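Local structure of NAD_Gly3P_dh, NAD-dependent glycerol-3-phosphate dehydrogenase (5OCM) at residues A28-N33 against V48-A53; I112-G117 against A161-S166; A233-H238 against Y279-E284. The protein acts as an imine reductase, probably using NADPH as hydride donor to convert imines into amines, and is captured here with NADP+ and a trifluoroketone hydrate. One frame throughout, in Å; residues are numbered along the deposited sequence.

Contact 1: A28-N33 against V48-A53. With NAP (NADP nicotinamide-adenine-dinucleotide phosphate), chain G.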
# COMPACT_ATOMS: atom_id res chain seq x y z
N ALA A 28 -33.06 15.23 -8.47
CA ALA A 28 -33.28 16.61 -8.07
C ALA A 28 -32.54 16.87 -6.77
O ALA A 28 -32.77 16.15 -5.78
CB ALA A 28 -34.76 16.90 -7.92
N THR A 29 -31.68 17.86 -6.77
CA THR A 29 -30.72 18.07 -5.71
C THR A 29 -30.77 19.49 -5.19
O THR A 29 -30.61 20.46 -5.95
CB THR A 29 -29.28 17.72 -6.20
OG1 THR A 29 -29.28 16.40 -6.72
CG2 THR A 29 -28.32 17.81 -5.09
N THR A 30 -30.95 19.63 -3.88
CA THR A 30 -30.83 20.90 -3.18
C THR A 30 -29.49 20.93 -2.42
O THR A 30 -29.06 19.92 -1.83
CB THR A 30 -31.97 21.11 -2.19
OG1 THR A 30 -33.22 21.20 -2.93
CG2 THR A 30 -31.81 22.36 -1.36
N VAL A 31 -28.78 22.06 -2.49
CA VAL A 31 -27.53 22.23 -1.81
C VAL A 31 -27.48 23.44 -0.90
O VAL A 31 -28.19 24.42 -1.09
CB VAL A 31 -26.36 22.32 -2.83
CG1 VAL A 31 -26.35 21.09 -3.74
CG2 VAL A 31 -26.43 23.57 -3.65
N TRP A 32 -26.59 23.39 0.10
CA TRP A 32 -26.35 24.49 1.02
C TRP A 32 -24.94 24.38 1.55
O TRP A 32 -24.41 23.28 1.75
CB TRP A 32 -27.34 24.47 2.19
CG TRP A 32 -27.01 25.48 3.26
CD1 TRP A 32 -27.36 26.81 3.30
CD2 TRP A 32 -26.21 25.27 4.43
NE1 TRP A 32 -26.86 27.42 4.40
CE2 TRP A 32 -26.14 26.50 5.12
CE3 TRP A 32 -25.52 24.17 4.94
CZ2 TRP A 32 -25.44 26.66 6.33
CZ3 TRP A 32 -24.81 24.33 6.15
CH2 TRP A 32 -24.80 25.55 6.82
N ASN A 33 -24.33 25.53 1.80
CA ASN A 33 -23.00 25.65 2.43
C ASN A 33 -23.03 26.84 3.37
O ASN A 33 -23.69 27.85 3.06
CB ASN A 33 -21.94 25.89 1.36
CG ASN A 33 -20.53 25.71 1.91
OD1 ASN A 33 -20.20 24.61 2.45
ND2 ASN A 33 -19.70 26.79 1.82
N VAL A 48 -30.52 23.21 -6.77
CA VAL A 48 -31.30 24.28 -6.16
C VAL A 48 -30.51 24.84 -4.97
O VAL A 48 -30.18 24.06 -4.05
CB VAL A 48 -32.65 23.77 -5.68
CG1 VAL A 48 -33.46 24.89 -5.01
CG2 VAL A 48 -33.43 23.14 -6.81
N LEU A 49 -30.19 26.13 -4.97
CA LEU A 49 -29.36 26.72 -3.88
C LEU A 49 -30.27 27.19 -2.77
O LEU A 49 -31.00 28.17 -2.94
CB LEU A 49 -28.57 27.92 -4.35
CG LEU A 49 -27.66 27.79 -5.54
CD1 LEU A 49 -26.61 28.89 -5.71
CD2 LEU A 49 -27.11 26.40 -5.65
N ALA A 50 -30.25 26.51 -1.65
CA ALA A 50 -31.09 26.89 -0.50
C ALA A 50 -30.42 28.07 0.21
O ALA A 50 -29.23 28.13 0.29
CB ALA A 50 -31.26 25.71 0.45
N SER A 51 -31.22 28.95 0.78
CA SER A 51 -30.68 30.09 1.54
C SER A 51 -30.19 29.69 2.93
O SER A 51 -29.34 30.37 3.48
CB SER A 51 -31.75 31.22 1.70
OG SER A 51 -32.89 30.63 2.29
N SER A 52 -30.72 28.60 3.49
CA SER A 52 -30.35 28.19 4.82
C SER A 52 -30.29 26.68 4.92
O SER A 52 -30.90 25.99 4.12
CB SER A 52 -31.36 28.75 5.82
OG SER A 52 -32.57 28.03 5.70
N ALA A 53 -29.57 26.18 5.93
CA ALA A 53 -29.51 24.75 6.15
C ALA A 53 -30.89 24.19 6.44
O ALA A 53 -31.23 23.12 6.02
CB ALA A 53 -28.56 24.43 7.30
PA NAP G . -13.25 21.09 2.83
O1A NAP G . -12.98 21.44 1.36
O2A NAP G . -12.26 21.71 3.70
O5B NAP G . -14.77 21.48 3.29
C5B NAP G . -15.07 21.62 4.67
C4B NAP G . -16.56 21.88 4.67
O4B NAP G . -17.09 21.88 5.98
C3B NAP G . -16.98 23.22 4.00
O3B NAP G . -18.22 23.08 3.26
C2B NAP G . -17.19 24.11 5.24
O2B NAP G . -17.99 25.29 5.02
C1B NAP G . -17.82 23.12 6.18
N9A NAP G . -17.76 23.52 7.58
C8A NAP G . -16.70 23.58 8.39
N7A NAP G . -17.05 23.98 9.61
C5A NAP G . -18.38 24.19 9.56
C6A NAP G . -19.39 24.62 10.51
N6A NAP G . -19.02 24.93 11.82
N1A NAP G . -20.65 24.81 10.07
C2A NAP G . -21.02 24.52 8.80
N3A NAP G . -20.15 24.09 7.86
C4A NAP G . -18.86 23.91 8.23
O3 NAP G . -13.17 19.55 3.15
PN NAP G . -13.58 18.36 2.10
O1N NAP G . -12.36 17.87 1.43
O2N NAP G . -14.91 18.69 1.40
O5D NAP G . -13.85 17.28 3.27
C5D NAP G . -15.15 17.23 3.87
C4D NAP G . -15.23 15.93 4.64
O4D NAP G . -15.08 14.81 3.68
C3D NAP G . -14.13 15.86 5.73
O3D NAP G . -14.63 15.21 6.91
C2D NAP G . -13.09 14.98 5.01
O2D NAP G . -12.18 14.27 5.85
C1D NAP G . -14.02 14.05 4.19
N1N NAP G . -13.37 13.43 3.05
C2N NAP G . -12.80 14.17 2.11
C3N NAP G . -12.14 13.57 1.03
C7N NAP G . -11.42 14.33 -0.02
O7N NAP G . -10.76 13.64 -0.82
N7N NAP G . -11.47 15.63 -0.04
C4N NAP G . -12.15 12.17 0.91
C5N NAP G . -12.86 11.44 1.86
C6N NAP G . -13.45 12.12 2.91
P2B NAP G . -17.28 26.63 4.47
O1X NAP G . -17.17 26.44 2.99
O2X NAP G . -18.25 27.64 4.98
O3X NAP G . -16.00 26.76 5.30
O HOH W 1 -27.29 27.35 -1.41
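Trp32 lays one face of its indole over the start of the helix opened by Ser52, just past the end of a short parallel strand pairing. Ala53 CB stands 3.6 Å from the centroid of the Trp32 six-membered ring, only 4° off the ring normal, a clean CH-pi contact, while the Ser52-Ala53 peptide covers the pyrrole part. With CG anti to the backbone N (chi1 172°), the indole swings across to that peptide. Ser52, at the N-cap, caps the helix with its OG on Asp55 N. The strands themselves are zipped by three backbone bonds of 2.9 to 3.0 Å: Val48 N to Thr29 O, Val31 N to Val48 O and Ala50 N to Val31 O. The face that carries Val31 and Leu49 opens to solvent at Leu49, whose CD2 reaches Val31 CG2 at 3.5 Å, and a water bridges Val31 O and Ala50 O. Past the strand end, Asn33 OD1 accepts from the ribose hydroxyl O3B of NADP at 2.6 Å, and ND2 donates to O1X of the 2'-phosphate. The strands belong to a Rossmann beta-alpha-beta unit joined through helix 40-44; around it, Ala56 of helix 53-58 packs against Thr30, Trp32 and Ala50, helix 13-24 covers Val31, and strand 6-9 continues the sheet.

Contact 2: I112-G117 against A161-S166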
# COMPACT_ATOMS: atom_id res chain seq x y z
N ILE A 112 -35.02 10.29 14.12
CA ILE A 112 -34.42 10.54 12.79
C ILE A 112 -33.69 9.29 12.35
O ILE A 112 -32.79 8.90 13.06
CB ILE A 112 -33.45 11.70 12.84
CG1 ILE A 112 -34.20 12.99 13.29
CG2 ILE A 112 -32.84 11.91 11.47
CD1 ILE A 112 -33.16 14.07 13.77
N THR A 113 -34.07 8.71 11.22
CA THR A 113 -33.35 7.50 10.77
C THR A 113 -31.99 7.94 10.24
O THR A 113 -31.88 9.00 9.57
CB THR A 113 -34.16 6.49 9.87
OG1 THR A 113 -33.52 6.13 8.59
CG2 THR A 113 -35.59 6.65 9.91
N TYR A 114 -30.95 7.23 10.63
CA TYR A 114 -29.58 7.72 10.51
C TYR A 114 -28.65 6.65 9.94
O TYR A 114 -28.61 5.53 10.46
CB TYR A 114 -29.07 8.12 11.89
CG TYR A 114 -27.69 8.66 11.90
CD1 TYR A 114 -27.36 9.80 11.21
CD2 TYR A 114 -26.69 8.05 12.65
CE1 TYR A 114 -26.08 10.31 11.22
CE2 TYR A 114 -25.37 8.56 12.68
CZ TYR A 114 -25.06 9.65 11.95
OH TYR A 114 -23.80 10.19 11.98
N LEU A 115 -27.91 7.01 8.89
CA LEU A 115 -26.86 6.17 8.34
C LEU A 115 -25.57 6.93 8.47
O LEU A 115 -25.50 8.13 8.16
CB LEU A 115 -27.12 5.87 6.88
CG LEU A 115 -28.31 4.92 6.59
CD1 LEU A 115 -28.59 4.86 5.12
CD2 LEU A 115 -28.04 3.51 7.16
N ASP A 116 -24.53 6.25 8.93
CA ASP A 116 -23.23 6.86 9.09
C ASP A 116 -22.32 6.22 8.08
O ASP A 116 -22.17 4.97 8.11
CB ASP A 116 -22.71 6.67 10.53
CG ASP A 116 -21.57 7.61 10.84
OD1 ASP A 116 -20.43 7.39 10.32
OD2 ASP A 116 -21.76 8.60 11.60
N GLY A 117 -21.70 6.99 7.21
CA GLY A 117 -20.89 6.46 6.12
C GLY A 117 -19.50 7.04 6.00
O GLY A 117 -19.18 8.04 6.62
N ALA A 161 -25.06 -2.98 11.50
CA ALA A 161 -25.96 -2.12 12.29
C ALA A 161 -25.32 -1.09 13.21
O ALA A 161 -25.90 -0.05 13.48
CB ALA A 161 -26.87 -3.06 13.12
N ASP A 162 -24.13 -1.40 13.75
CA ASP A 162 -23.43 -0.44 14.57
C ASP A 162 -22.93 0.74 13.77
O ASP A 162 -21.99 0.61 12.98
CB ASP A 162 -22.25 -1.14 15.33
CG ASP A 162 -21.27 -0.16 15.98
OD1 ASP A 162 -21.60 0.98 16.40
OD2 ASP A 162 -20.09 -0.57 16.09
N HIS A 163 -23.46 1.92 14.05
CA HIS A 163 -23.11 3.15 13.34
C HIS A 163 -21.63 3.47 13.38
O HIS A 163 -21.12 4.05 12.45
CB HIS A 163 -23.90 4.32 13.90
CG HIS A 163 -25.36 4.28 13.60
ND1 HIS A 163 -26.28 3.71 14.45
CD2 HIS A 163 -26.06 4.75 12.54
CE1 HIS A 163 -27.49 3.85 13.95
NE2 HIS A 163 -27.38 4.46 12.77
N GLY A 164 -20.93 3.09 14.46
CA GLY A 164 -19.49 3.30 14.57
C GLY A 164 -18.62 2.51 13.67
O GLY A 164 -17.42 2.81 13.53
N LEU A 165 -19.13 1.48 13.01
CA LEU A 165 -18.25 0.59 12.18
C LEU A 165 -17.67 1.35 11.04
O LEU A 165 -16.51 1.09 10.67
CB LEU A 165 -19.05 -0.58 11.61
CG LEU A 165 -19.24 -1.78 12.54
CD1 LEU A 165 -20.29 -2.72 11.88
CD2 LEU A 165 -17.91 -2.45 12.84
N SER A 166 -18.45 2.24 10.39
CA SER A 166 -17.96 2.97 9.24
C SER A 166 -16.68 3.73 9.57
O SER A 166 -15.68 3.68 8.80
CB SER A 166 -19.04 3.91 8.69
OG SER A 166 -20.07 3.15 8.09
O HOH W 2 -19.02 5.53 11.64
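Asp116 and His163 bring their CA atoms to within 5.6 Å, and the CA atoms of Gly117 and Ser166 come to 5.5 Å, where strand 113-120 passes a type I turn (Asp162 to Leu165) that leads into helix 165-192. The turn is stapled by Asp162 OD1, which accepts Gly164 N and also forms a salt bridge with Arg101. From this turn the His163 imidazole reaches along the strand to its backbone: NE2 donates to Tyr114 O at 2.8 Å, the acceptor lying in the ring plane but the donor well above the carbonyl plane, and the bond is bent (144° at the hydrogen). The Tyr114 and His163 ring planes are 27° apart but slid so far that they hardly overlap, Tyr114 CD2 touching His163 CD2 at 3.4 Å. Placed anti to its own carbonyl carbon (chi1 -70°), Ser166 OG donates to Asp116 O at 2.8 Å and also bonds to Ser136 OG. A water donates to both Asp116 OD1 and His163 O, and Tyr114 OH, held by Asn91, gives a weak bond to Asp116 OD2. A leucine in place of His163 would probably leave Tyr114 O without this donor and Tyr114 CD2 without the imidazole against it. The chemistry is thus largely polar: side chains from the turn and first residues leading into the long interdomain helix satisfy buried carbonyls, fixing the helix root to the Rossmann sheet.

Contact 3: A233-H238 against Y279-E284. With 9RH (2,2,2-trifluoromethyl acetophenone hydrate), chain H; NAP (NADP nicotinamide-adenine-dinucleotide phosphate), chain B.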
# COMPACT_ATOMS: atom_id res chain seq x y z
N ALA A 233 8.90 -15.78 3.52
CA ALA A 233 10.12 -15.18 4.02
C ALA A 233 10.02 -15.04 5.53
O ALA A 233 8.95 -14.69 6.06
CB ALA A 233 10.31 -13.81 3.39
N THR A 234 11.12 -15.25 6.25
CA THR A 234 11.18 -15.01 7.66
C THR A 234 11.36 -13.52 7.98
O THR A 234 11.85 -12.70 7.15
CB THR A 234 12.37 -15.75 8.30
OG1 THR A 234 13.59 -15.27 7.72
CG2 THR A 234 12.31 -17.26 8.07
N ILE A 235 10.96 -13.12 9.19
CA ILE A 235 11.26 -11.78 9.67
C ILE A 235 12.78 -11.48 9.60
O ILE A 235 13.19 -10.36 9.26
CB ILE A 235 10.67 -11.53 11.04
CG1 ILE A 235 9.14 -11.45 10.89
CG2 ILE A 235 11.19 -10.22 11.63
CD1 ILE A 235 8.41 -11.40 12.24
N ASP A 236 13.63 -12.48 9.89
CA ASP A 236 15.08 -12.25 9.76
C ASP A 236 15.45 -11.86 8.33
O ASP A 236 16.26 -10.93 8.12
CB ASP A 236 15.88 -13.53 10.14
CG ASP A 236 15.90 -13.81 11.63
OD1 ASP A 236 15.96 -12.86 12.43
OD2 ASP A 236 15.90 -15.01 11.96
N THR A 237 14.85 -12.51 7.36
CA THR A 237 15.12 -12.20 5.96
C THR A 237 14.61 -10.77 5.61
O THR A 237 15.32 -9.98 4.95
CB THR A 237 14.50 -13.27 5.05
OG1 THR A 237 15.13 -14.50 5.32
CG2 THR A 237 14.63 -12.97 3.62
N HIS A 238 13.40 -10.46 6.06
CA HIS A 238 12.90 -9.10 5.95
C HIS A 238 13.88 -8.04 6.49
O HIS A 238 14.16 -7.03 5.83
CB HIS A 238 11.51 -8.92 6.65
CG HIS A 238 10.34 -9.44 5.87
ND1 HIS A 238 9.61 -8.64 5.00
CD2 HIS A 238 9.70 -10.64 5.88
CE1 HIS A 238 8.59 -9.35 4.52
NE2 HIS A 238 8.61 -10.56 5.04
N TYR A 279 6.10 -12.59 8.46
CA TYR A 279 5.87 -11.19 8.77
C TYR A 279 4.54 -10.96 9.49
O TYR A 279 4.41 -9.99 10.25
CB TYR A 279 5.97 -10.28 7.52
CG TYR A 279 6.24 -8.84 7.84
CD1 TYR A 279 7.54 -8.37 8.02
CD2 TYR A 279 5.20 -7.92 8.02
CE1 TYR A 279 7.81 -7.04 8.33
CE2 TYR A 279 5.43 -6.60 8.37
CZ TYR A 279 6.76 -6.16 8.54
OH TYR A 279 6.98 -4.85 8.93
N ALA A 280 3.57 -11.83 9.28
CA ALA A 280 2.28 -11.68 9.97
C ALA A 280 2.39 -11.66 11.47
O ALA A 280 1.53 -11.09 12.15
CB ALA A 280 1.32 -12.75 9.49
N ALA A 281 3.44 -12.27 12.03
CA ALA A 281 3.69 -12.22 13.47
C ALA A 281 3.85 -10.80 14.00
O ALA A 281 3.62 -10.53 15.20
CB ALA A 281 4.90 -13.04 13.81
N MET A 282 4.16 -9.84 13.10
CA MET A 282 4.21 -8.43 13.45
C MET A 282 2.91 -7.88 14.00
O MET A 282 2.94 -6.84 14.68
CB MET A 282 4.65 -7.60 12.25
CG MET A 282 6.11 -7.82 11.90
SD MET A 282 7.26 -7.26 13.18
CE MET A 282 6.79 -5.58 13.36
N ILE A 283 1.78 -8.56 13.77
CA ILE A 283 0.54 -8.13 14.36
C ILE A 283 0.69 -7.91 15.87
O ILE A 283 0.05 -6.99 16.43
CB ILE A 283 -0.61 -9.17 14.12
CG1 ILE A 283 -1.96 -8.67 14.59
CG2 ILE A 283 -0.35 -10.54 14.76
CD1 ILE A 283 -2.45 -7.51 13.76
N GLU A 284 1.53 -8.72 16.53
CA GLU A 284 1.68 -8.62 17.99
C GLU A 284 2.29 -7.26 18.40
O GLU A 284 2.03 -6.79 19.49
CB GLU A 284 2.53 -9.77 18.55
CG GLU A 284 1.91 -11.14 18.27
CD GLU A 284 2.58 -12.32 18.92
OE1 GLU A 284 3.68 -12.15 19.42
OE2 GLU A 284 1.97 -13.40 18.93
O1 9RH H . 11.65 -10.03 2.98
C1 9RH H . 11.90 -9.54 1.64
O2 9RH H . 12.12 -8.15 1.59
C2 9RH H . 10.76 -9.89 0.69
C3 9RH H . 9.68 -10.62 1.14
C4 9RH H . 8.58 -10.83 0.32
C5 9RH H . 8.57 -10.34 -0.97
C6 9RH H . 9.66 -9.63 -1.44
C7 9RH H . 10.75 -9.40 -0.61
C8 9RH H . 13.14 -10.26 1.21
F1 9RH H . 14.12 -10.06 2.11
F2 9RH H . 13.56 -9.87 -0.03
F3 9RH H . 12.85 -11.55 1.17
PA NAP B . 16.75 -18.43 2.95
O1A NAP B . 17.32 -17.86 4.26
O2A NAP B . 15.58 -19.38 2.99
O5B NAP B . 18.01 -18.99 2.03
C5B NAP B . 19.27 -18.37 2.18
C4B NAP B . 20.19 -19.16 1.23
O4B NAP B . 21.48 -18.55 1.31
C3B NAP B . 20.41 -20.65 1.54
O3B NAP B . 20.56 -21.30 0.28
C2B NAP B . 21.72 -20.64 2.35
O2B NAP B . 22.44 -21.84 2.35
C1B NAP B . 22.47 -19.61 1.54
N9A NAP B . 23.62 -19.07 2.25
C8A NAP B . 23.61 -18.30 3.35
N7A NAP B . 24.88 -18.04 3.71
C5A NAP B . 25.71 -18.69 2.84
C6A NAP B . 27.16 -18.85 2.70
N6A NAP B . 27.92 -18.21 3.58
N1A NAP B . 27.64 -19.64 1.73
C2A NAP B . 26.80 -20.25 0.87
N3A NAP B . 25.44 -20.17 0.96
C4A NAP B . 24.88 -19.43 1.93
O3 NAP B . 16.51 -17.11 2.14
PN NAP B . 15.55 -16.95 0.85
O1N NAP B . 14.14 -16.60 1.24
O2N NAP B . 15.79 -18.07 -0.14
O5D NAP B . 16.19 -15.63 0.33
C5D NAP B . 17.28 -15.61 -0.64
C4D NAP B . 17.54 -14.26 -1.19
O4D NAP B . 16.42 -13.92 -2.04
C3D NAP B . 17.63 -13.18 -0.12
O3D NAP B . 18.57 -12.23 -0.60
C2D NAP B . 16.24 -12.53 -0.08
O2D NAP B . 16.25 -11.20 0.50
C1D NAP B . 15.83 -12.70 -1.52
N1N NAP B . 14.35 -12.70 -1.72
C2N NAP B . 13.58 -13.52 -1.00
C3N NAP B . 12.20 -13.55 -1.12
C7N NAP B . 11.29 -14.44 -0.31
O7N NAP B . 10.06 -14.12 -0.29
N7N NAP B . 11.81 -15.49 0.32
C4N NAP B . 11.61 -12.63 -1.99
C5N NAP B . 12.44 -11.76 -2.78
C6N NAP B . 13.82 -11.78 -2.61
P2B NAP B . 22.16 -22.95 3.49
O1X NAP B . 20.90 -23.67 3.12
O2X NAP B . 23.41 -23.73 3.45
O3X NAP B . 21.96 -22.18 4.75
O HOH W 3 6.93 -12.81 5.59
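His238 and Tyr279 cross at about a right angle as side chains, yet their rings meet obliquely, with planes at 47° and centroids 4.7 Å apart. Tyr279 CD1 sits 3.6 Å above the centre of the His238 imidazole; over the opposite face, 3.1 Å above the plane, lies O1 of the bound trifluoroacetophenone hydrate. This part of helix 235-252 lines the pocket: Ala233, Thr237 and His238 border the hydrate, the first two also NADP. His238 ND1 bonds to Trp178 NE1 of the second subunit, whose ring also meets both aromatic rings, and NE2 to a water 2.9 Å away in the ring plane. That water donates to Ala233 O and accepts from Tyr279 N, joining the two segments where direct polar bonds are lacking. Ile235 makes the apolar part of the contact: its extended chain (chi2 172°) brings CD1 to 4.2 Å from Ala281 CB and close to Met282 CG, while CG1 packs on Tyr279 CA. Met282 CG in turn lies 3.7 Å above the centre of the Tyr279 ring, and Tyr279 OH bonds to Asn182 of the second subunit. Thus the first turn of helix 235-252 rests on the 3-10 segment 279-282, with helix 257-271 against Ile235 and Met282, and helix 198-225 against Tyr279.

The three contacts follow one another along the chain, each closing before the next opens. Contacts 1 and 2 share the large sheet of the Rossmann domain: contact 1 pairs an outermost strand, 48-49, with strand 29-32, contact 2 involves strand 113-120, and their centres lie about 24 Å apart. Helix 165-192 leaves contact 2 for the C-terminal helical domain, which holds contact 3, about 36 Å from contact 2 and about 53 Å from contact 1 between centres. The dimer bridges this gap: NADP gripped by Asn33 of one subunit also bonds Asp232 O of the other, beside contact 3, so the distant contacts 1 and 3 contribute to shared sites at the subunit interface.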